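Local coordinates for protein WlaRA, TDP-fucose-3,4-ketoisomerase (PDB 5TPV) that belongs to the WxcM-like family of the cupin superfamily, is built of antiparallel beta sheets and binds thymidine-5'-diphosphate, at residues 47-55 against 117-126. Residues are numbered along the deposited sequence; the frame is centred on the assembly and turned at random.
Sequences GDHANLNSE and KEYIYDYKYF. With TYD (thymidine-5'-diphosphate), chain E.
Glu-118 and His-49 both set CG between backbone N and carbonyl carbon (chi1 71° and 55°), which carries the glutamate carboxylate against the 52-54 loop after the strand and lays the imidazole against the Tyr-119 ring. Glutamate suits its place because two acceptor oxygens can gather several donors at once. OE1 takes the backbone N-H groups of Asn-53 and Ser-54, the latter on its syn lone pair. OE2 lies 2.8 Å from ND2 of Asn-51 and 2.7 Å from OG of Ser-54, which meet it from opposite faces of the carboxylate; Ser-54 OG also bonds Thr-112. These four bonds should fix the carboxylate's rotation. Asn-51 ND2 also sits over one face of the Tyr-119 ring, while OD1 accepts a weak bond from ND1 of His-49. CE2 of Tyr-119 lies over the imidazole, 3.5 Å from CE1 of His-49, the two rings inclined at 49°. The two strands pair antiparallel: Ala-50 N bonds Ile-120 O (2.9 Å) and Ile-120 N bonds Ala-50 O (2.8 Å). The small methyl of Ala-50 lets Phe-126 of the following helix come close, CB to CD1 3.5 Å, and Leu-52 CD2 touches Ile-120 CD1. On the face of Asn-51 and Tyr-119, opposite Ala-50 and Ile-120, NE2 of His-49 donates to O2B of thymidine-5'-diphosphate at a doubtfully short 2.5 Å and OH of Tyr-119 to O2A at 2.8 Å. Arg-33, Arg-46 and, from the second subunit, Lys-14 also bond this ligand. With Gly-47 and Tyr-121, His-49 and Tyr-119 line one side of its pocket in this cupin fold.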
ATOM      1  N   GLY B  47     -16.015  -6.521  -4.572  1.00 33.54           N
ATOM      2  CA  GLY B  47     -16.192  -7.568  -3.594  1.00 33.84           C
ATOM      3  C   GLY B  47     -17.180  -8.615  -4.079  1.00 35.21           C
ATOM      4  O   GLY B  47     -16.982  -9.226  -5.125  1.00 33.44           O
ATOM      5  N   ASP B  48     -18.201  -8.870  -3.267  1.00 33.64           N
ATOM      6  CA  ASP B  48     -19.080 -10.029  -3.450  1.00 36.56           C
ATOM      7  C   ASP B  48     -18.353 -11.374  -3.269  1.00 38.77           C
ATOM      8  O   ASP B  48     -18.498 -12.342  -4.041  1.00 41.15           O
ATOM      9  CB  ASP B  48     -19.828  -9.922  -4.793  1.00 38.88           C
ATOM     10  CG  ASP B  48     -20.823  -8.773  -4.818  1.00 42.67           C
ATOM     11  OD1 ASP B  48     -21.628  -8.674  -3.868  1.00 58.41           O
ATOM     12  OD2 ASP B  48     -20.823  -8.001  -5.814  1.00 54.32           O
ATOM     13  N   HIS B  49     -17.567 -11.455  -2.206  1.00 33.02           N
ATOM     14  CA  HIS B  49     -16.963 -12.729  -1.857  1.00 31.87           C
ATOM     15  C   HIS B  49     -16.416 -12.668  -0.442  1.00 29.36           C
ATOM     16  O   HIS B  49     -16.255 -11.609   0.134  1.00 30.30           O
ATOM     17  CB  HIS B  49     -15.853 -13.096  -2.829  1.00 31.87           C
ATOM     18  CG  HIS B  49     -14.793 -12.043  -2.952  1.00 37.11           C
ATOM     19  ND1 HIS B  49     -13.736 -11.940  -2.070  1.00 41.95           N
ATOM     20  CD2 HIS B  49     -14.645 -11.016  -3.830  1.00 36.46           C
ATOM     21  CE1 HIS B  49     -12.971 -10.911  -2.415  1.00 36.43           C
ATOM     22  NE2 HIS B  49     -13.496 -10.340  -3.490  1.00 36.81           N
ATOM     23  N   ALA B  50     -16.067 -13.828   0.070  1.00 29.17           N
ATOM     24  CA  ALA B  50     -15.361 -13.963   1.325  1.00 29.88           C
ATOM     25  C   ALA B  50     -14.121 -14.722   1.034  1.00 28.81           C
ATOM     26  O   ALA B  50     -13.963 -15.360  -0.036  1.00 31.47           O
ATOM     27  CB  ALA B  50     -16.222 -14.697   2.337  1.00 37.18           C
ATOM     28  N   ASN B  51     -13.200 -14.603   1.979  1.00 30.88           N
ATOM     29  CA  ASN B  51     -11.877 -15.205   1.826  1.00 29.37           C
ATOM     30  C   ASN B  51     -11.579 -16.070   3.049  1.00 34.08           C
ATOM     31  O   ASN B  51     -11.764 -15.643   4.233  1.00 35.48           O
ATOM     32  CB  ASN B  51     -10.771 -14.145   1.603  1.00 32.61           C
ATOM     33  CG  ASN B  51     -10.980 -13.301   0.341  1.00 36.86           C
ATOM     34  OD1 ASN B  51     -11.914 -12.484   0.252  1.00 40.47           O
ATOM     35  ND2 ASN B  51     -10.116 -13.481  -0.627  1.00 30.03           N
ATOM     36  N   LEU B  52     -11.171 -17.308   2.742  1.00 31.90           N
ATOM     37  CA  LEU B  52     -10.945 -18.358   3.755  1.00 36.13           C
ATOM     38  C   LEU B  52      -9.766 -18.086   4.697  1.00 37.14           C
ATOM     39  O   LEU B  52      -9.866 -18.303   5.905  1.00 43.41           O
ATOM     40  CB  LEU B  52     -10.724 -19.704   3.071  1.00 36.92           C
ATOM     41  CG  LEU B  52     -11.944 -20.413   2.472  1.00 39.07           C
ATOM     42  CD1 LEU B  52     -11.461 -21.482   1.513  1.00 33.76           C
ATOM     43  CD2 LEU B  52     -12.797 -21.027   3.591  1.00 39.58           C
ATOM     44  N   ASN B  53      -8.685 -17.550   4.147  1.00 41.60           N
ATOM     45  CA  ASN B  53      -7.484 -17.238   4.933  1.00 42.91           C
ATOM     46  C   ASN B  53      -7.143 -15.777   5.212  1.00 38.80           C
ATOM     47  O   ASN B  53      -6.526 -15.480   6.231  1.00 41.97           O
ATOM     48  CB  ASN B  53      -6.305 -17.911   4.232  1.00 35.83           C
ATOM     49  CG  ASN B  53      -6.616 -19.362   3.905  1.00 37.65           C
ATOM     50  OD1 ASN B  53      -7.159 -20.065   4.764  1.00 38.15           O
ATOM     51  ND2 ASN B  53      -6.272 -19.818   2.700  1.00 38.53           N
ATOM     52  N   SER B  54      -7.427 -14.877   4.278  1.00 37.36           N
ATOM     53  CA  SER B  54      -6.852 -13.540   4.303  1.00 32.96           C
ATOM     54  C   SER B  54      -7.646 -12.690   5.278  1.00 32.54           C
ATOM     55  O   SER B  54      -8.884 -12.719   5.335  1.00 30.99           O
ATOM     56  CB  SER B  54      -6.920 -12.879   2.926  1.00 30.16           C
ATOM     57  OG  SER B  54      -6.241 -13.613   1.917  1.00 31.71           O
ATOM     58  N   GLU B  55      -6.877 -11.881   5.986  1.00 31.59           N
ATOM     59  CA  GLU B  55      -7.362 -10.692   6.637  1.00 31.61           C
ATOM     60  C   GLU B  55      -7.006  -9.440   5.791  1.00 28.94           C
ATOM     61  O   GLU B  55      -6.131  -9.471   4.918  1.00 29.64           O
ATOM     62  CB  GLU B  55      -6.692 -10.632   8.011  1.00 37.10           C
ATOM     63  CG  GLU B  55      -7.099 -11.723   8.971  1.00 43.18           C
ATOM     64  CD  GLU B  55      -6.169 -11.786  10.173  1.00 48.66           C
ATOM     65  OE1 GLU B  55      -6.179 -10.855  11.034  1.00 46.41           O
ATOM     66  OE2 GLU B  55      -5.422 -12.783  10.234  1.00 42.27           O
ATOM     67  N   LYS B 117      -8.058 -20.113  -4.803  1.00 34.99           N
ATOM     68  CA  LYS B 117      -8.685 -21.213  -4.097  1.00 34.07           C
ATOM     69  C   LYS B 117      -9.107 -20.750  -2.723  1.00 46.80           C
ATOM     70  O   LYS B 117      -9.652 -21.569  -1.959  1.00 43.63           O
ATOM     71  CB  LYS B 117      -7.698 -22.379  -3.968  1.00 37.70           C
ATOM     72  CG  LYS B 117      -7.049 -22.911  -5.245  1.00 43.26           C
ATOM     73  CD  LYS B 117      -7.999 -23.143  -6.408  1.00 53.75           C
ATOM     74  CE  LYS B 117      -7.284 -23.360  -7.752  1.00 61.38           C
ATOM     75  NZ  LYS B 117      -6.102 -24.243  -7.613  1.00 62.61           N
ATOM     76  N   GLU B 118      -8.903 -19.468  -2.378  1.00 33.46           N
ATOM     77  CA  GLU B 118      -9.348 -19.045  -1.071  1.00 32.60           C
ATOM     78  C   GLU B 118     -10.638 -18.296  -1.062  1.00 33.19           C
ATOM     79  O   GLU B 118     -11.159 -17.906   0.024  1.00 34.30           O
ATOM     80  CB  GLU B 118      -8.281 -18.336  -0.225  1.00 36.43           C
ATOM     81  CG  GLU B 118      -7.921 -16.936  -0.715  1.00 40.77           C
ATOM     82  CD  GLU B 118      -7.852 -15.877   0.378  1.00 41.68           C
ATOM     83  OE1 GLU B 118      -7.907 -16.205   1.608  1.00 30.71           O
ATOM     84  OE2 GLU B 118      -7.709 -14.697  -0.048  1.00 39.87           O
ATOM     85  N   TYR B 119     -11.157 -18.122  -2.258  1.00 30.01           N
ATOM     86  CA  TYR B 119     -12.352 -17.305  -2.442  1.00 33.53           C
ATOM     87  C   TYR B 119     -13.622 -18.131  -2.325  1.00 37.99           C
ATOM     88  O   TYR B 119     -13.759 -19.222  -2.910  1.00 39.52           O
ATOM     89  CB  TYR B 119     -12.377 -16.736  -3.874  1.00 37.42           C
ATOM     90  CG  TYR B 119     -11.547 -15.509  -4.133  1.00 35.57           C
ATOM     91  CD1 TYR B 119     -10.153 -15.567  -4.200  1.00 38.81           C
ATOM     92  CD2 TYR B 119     -12.147 -14.289  -4.311  1.00 33.58           C
ATOM     93  CE1 TYR B 119      -9.405 -14.438  -4.468  1.00 36.16           C
ATOM     94  CE2 TYR B 119     -11.417 -13.149  -4.594  1.00 34.55           C
ATOM     95  CZ  TYR B 119     -10.041 -13.224  -4.680  1.00 38.78           C
ATOM     96  OH  TYR B 119      -9.351 -12.081  -5.003  1.00 39.91           O
ATOM     97  N   ILE B 120     -14.583 -17.551  -1.633  1.00 36.73           N
ATOM     98  CA  ILE B 120     -15.932 -18.043  -1.675  1.00 37.71           C
ATOM     99  C   ILE B 120     -16.814 -16.979  -2.301  1.00 39.17           C
ATOM    100  O   ILE B 120     -17.025 -15.925  -1.710  1.00 32.37           O
ATOM    101  CB  ILE B 120     -16.405 -18.367  -0.263  1.00 39.41           C
ATOM    102  CG1 ILE B 120     -15.410 -19.327   0.360  1.00 39.16           C
ATOM    103  CG2 ILE B 120     -17.810 -18.960  -0.312  1.00 46.59           C
ATOM    104  CD1 ILE B 120     -15.559 -19.345   1.850  1.00 55.80           C
ATOM    105  N   TYR B 121     -17.296 -17.291  -3.505  1.00 37.19           N
ATOM    106  CA  TYR B 121     -18.150 -16.406  -4.281  1.00 39.48           C
ATOM    107  C   TYR B 121     -19.639 -16.698  -4.127  1.00 41.76           C
ATOM    108  O   TYR B 121     -20.484 -15.922  -4.583  1.00 40.75           O
ATOM    109  CB  TYR B 121     -17.809 -16.567  -5.759  1.00 42.32           C
ATOM    110  CG  TYR B 121     -16.478 -15.966  -6.159  1.00 45.23           C
ATOM    111  CD1 TYR B 121     -16.326 -14.589  -6.232  1.00 45.35           C
ATOM    112  CD2 TYR B 121     -15.393 -16.760  -6.547  1.00 47.03           C
ATOM    113  CE1 TYR B 121     -15.128 -14.008  -6.668  1.00 50.03           C
ATOM    114  CE2 TYR B 121     -14.184 -16.188  -6.978  1.00 45.69           C
ATOM    115  CZ  TYR B 121     -14.043 -14.812  -7.036  1.00 48.68           C
ATOM    116  OH  TYR B 121     -12.840 -14.201  -7.435  1.00 56.22           O
ATOM    117  N   ASP B 122     -19.972 -17.802  -3.479  1.00 38.92           N
ATOM    118  CA  ASP B 122     -21.374 -18.113  -3.283  1.00 45.73           C
ATOM    119  C   ASP B 122     -21.821 -17.932  -1.845  1.00 40.88           C
ATOM    120  O   ASP B 122     -21.466 -18.726  -0.968  1.00 42.66           O
ATOM    121  CB  ASP B 122     -21.658 -19.555  -3.709  1.00 52.75           C
ATOM    122  CG  ASP B 122     -23.162 -19.849  -3.870  1.00 60.69           C
ATOM    123  OD1 ASP B 122     -23.492 -20.468  -4.906  1.00 61.74           O
ATOM    124  OD2 ASP B 122     -23.991 -19.500  -2.983  1.00 53.09           O
ATOM    125  N   TYR B 123     -22.655 -16.924  -1.632  1.00 45.66           N
ATOM    126  CA  TYR B 123     -23.071 -16.537  -0.290  1.00 51.78           C
ATOM    127  C   TYR B 123     -23.691 -17.678   0.511  1.00 42.47           C
ATOM    128  O   TYR B 123     -23.395 -17.866   1.681  1.00 51.00           O
ATOM    129  CB  TYR B 123     -24.016 -15.344  -0.370  1.00 48.76           C
ATOM    130  CG  TYR B 123     -24.426 -14.863   0.981  1.00 51.82           C
ATOM    131  CD1 TYR B 123     -23.531 -14.150   1.763  1.00 51.59           C
ATOM    132  CD2 TYR B 123     -25.712 -15.115   1.484  1.00 51.30           C
ATOM    133  CE1 TYR B 123     -23.888 -13.713   3.015  1.00 45.08           C
ATOM    134  CE2 TYR B 123     -26.081 -14.700   2.752  1.00 44.48           C
ATOM    135  CZ  TYR B 123     -25.171 -13.979   3.511  1.00 52.76           C
ATOM    136  OH  TYR B 123     -25.524 -13.505   4.762  1.00 43.49           O
ATOM    137  N   LYS B 124     -24.543 -18.441  -0.142  1.00 52.23           N
ATOM    138  CA  LYS B 124     -25.215 -19.586   0.466  1.00 56.86           C
ATOM    139  C   LYS B 124     -24.183 -20.521   1.100  1.00 48.01           C
ATOM    140  O   LYS B 124     -24.258 -20.821   2.293  1.00 42.97           O
ATOM    141  CB  LYS B 124     -26.073 -20.371  -0.564  1.00 74.73           C
ATOM    142  CG  LYS B 124     -26.851 -19.590  -1.641  1.00 90.48           C
ATOM    143  CD  LYS B 124     -28.217 -19.082  -1.185  1.00101.65           C
ATOM    144  CE  LYS B 124     -29.265 -20.191  -1.161  1.00105.66           C
ATOM    145  NZ  LYS B 124     -30.193 -20.067   0.001  1.00102.36           N
ATOM    146  N   TYR B 125     -23.205 -20.961   0.310  1.00 42.13           N
ATOM    147  CA  TYR B 125     -22.110 -21.779   0.842  1.00 45.53           C
ATOM    148  C   TYR B 125     -21.154 -21.043   1.801  1.00 49.40           C
ATOM    149  O   TYR B 125     -20.606 -21.662   2.721  1.00 48.19           O
ATOM    150  CB  TYR B 125     -21.341 -22.448  -0.311  1.00 49.71           C
ATOM    151  CG  TYR B 125     -22.322 -23.276  -1.108  1.00 54.16           C
ATOM    152  CD1 TYR B 125     -23.000 -24.333  -0.483  1.00 53.07           C
ATOM    153  CD2 TYR B 125     -22.657 -22.935  -2.425  1.00 58.54           C
ATOM    154  CE1 TYR B 125     -23.949 -25.059  -1.162  1.00 65.44           C
ATOM    155  CE2 TYR B 125     -23.608 -23.662  -3.118  1.00 68.53           C
ATOM    156  CZ  TYR B 125     -24.238 -24.718  -2.468  1.00 70.23           C
ATOM    157  OH  TYR B 125     -25.177 -25.459  -3.104  1.00 63.76           O
ATOM    158  N   PHE B 126     -20.985 -19.734   1.617  1.00 40.65           N
ATOM    159  CA  PHE B 126     -20.309 -18.928   2.658  1.00 42.72           C
ATOM    160  C   PHE B 126     -20.971 -19.142   4.024  1.00 40.31           C
ATOM    161  O   PHE B 126     -20.275 -19.434   5.014  1.00 39.01           O
ATOM    162  CB  PHE B 126     -20.211 -17.417   2.318  1.00 36.21           C
ATOM    163  CG  PHE B 126     -19.803 -16.562   3.502  1.00 38.97           C
ATOM    164  CD1 PHE B 126     -18.530 -16.660   4.028  1.00 38.16           C
ATOM    165  CD2 PHE B 126     -20.732 -15.768   4.161  1.00 34.87           C
ATOM    166  CE1 PHE B 126     -18.148 -15.922   5.136  1.00 35.25           C
ATOM    167  CE2 PHE B 126     -20.364 -15.026   5.261  1.00 33.61           C
ATOM    168  CZ  PHE B 126     -19.057 -15.078   5.726  1.00 33.12           C
TER
HETATM  169  PA  TYD E 201     -11.664  -9.981  -6.857  1.00 35.99           P
HETATM  170  O1A TYD E 201     -12.321 -11.237  -7.375  1.00 38.67           O
HETATM  171  O2A TYD E 201     -11.142  -9.932  -5.442  1.00 39.31           O
HETATM  172  O3A TYD E 201     -12.690  -8.756  -7.060  1.00 32.16           O
HETATM  173  PB  TYD E 201     -12.713  -7.529  -6.017  1.00 35.58           P
HETATM  174  O1B TYD E 201     -13.916  -6.718  -6.437  1.00 35.74           O
HETATM  175  O2B TYD E 201     -12.851  -8.198  -4.670  1.00 33.09           O
HETATM  176  O3B TYD E 201     -11.389  -6.839  -6.238  1.00 37.25           O
HETATM  177  O5' TYD E 201     -10.458  -9.596  -7.852  1.00 36.29           O
HETATM  178  C5' TYD E 201     -10.728  -9.070  -9.149  1.00 37.52           C
HETATM  179  C4' TYD E 201     -10.048  -9.936 -10.202  1.00 34.81           C
HETATM  180  O4' TYD E 201      -8.658  -9.608 -10.274  1.00 34.20           O
HETATM  181  C3' TYD E 201     -10.159 -11.412  -9.856  1.00 34.64           C
HETATM  182  O3' TYD E 201     -10.852 -12.110 -10.895  1.00 37.53           O
HETATM  183  C2' TYD E 201      -8.739 -11.934  -9.737  1.00 31.65           C
HETATM  184  C1' TYD E 201      -7.830 -10.745 -10.016  1.00 31.71           C
HETATM  185  N1  TYD E 201      -6.985 -10.485  -8.849  1.00 30.56           N
HETATM  186  C2  TYD E 201      -5.625 -10.870  -8.875  1.00 34.93           C
HETATM  187  O2  TYD E 201      -5.164 -11.425  -9.896  1.00 34.14           O
HETATM  188  N3  TYD E 201      -4.819 -10.650  -7.827  1.00 32.84           N
HETATM  189  C4  TYD E 201      -5.282 -10.058  -6.722  1.00 32.93           C
HETATM  190  O4  TYD E 201      -4.527  -9.855  -5.748  1.00 32.21           O
HETATM  191  C5  TYD E 201      -6.706  -9.645  -6.670  1.00 32.70           C
HETATM  192  C5M TYD E 201      -7.266  -8.976  -5.442  1.00 33.79           C
HETATM  193  C6  TYD E 201      -7.510  -9.889  -7.773  1.00 31.58           C
HETATM  194  O   HOH W   1     -20.160 -13.450  -5.770  1.00 43.75           O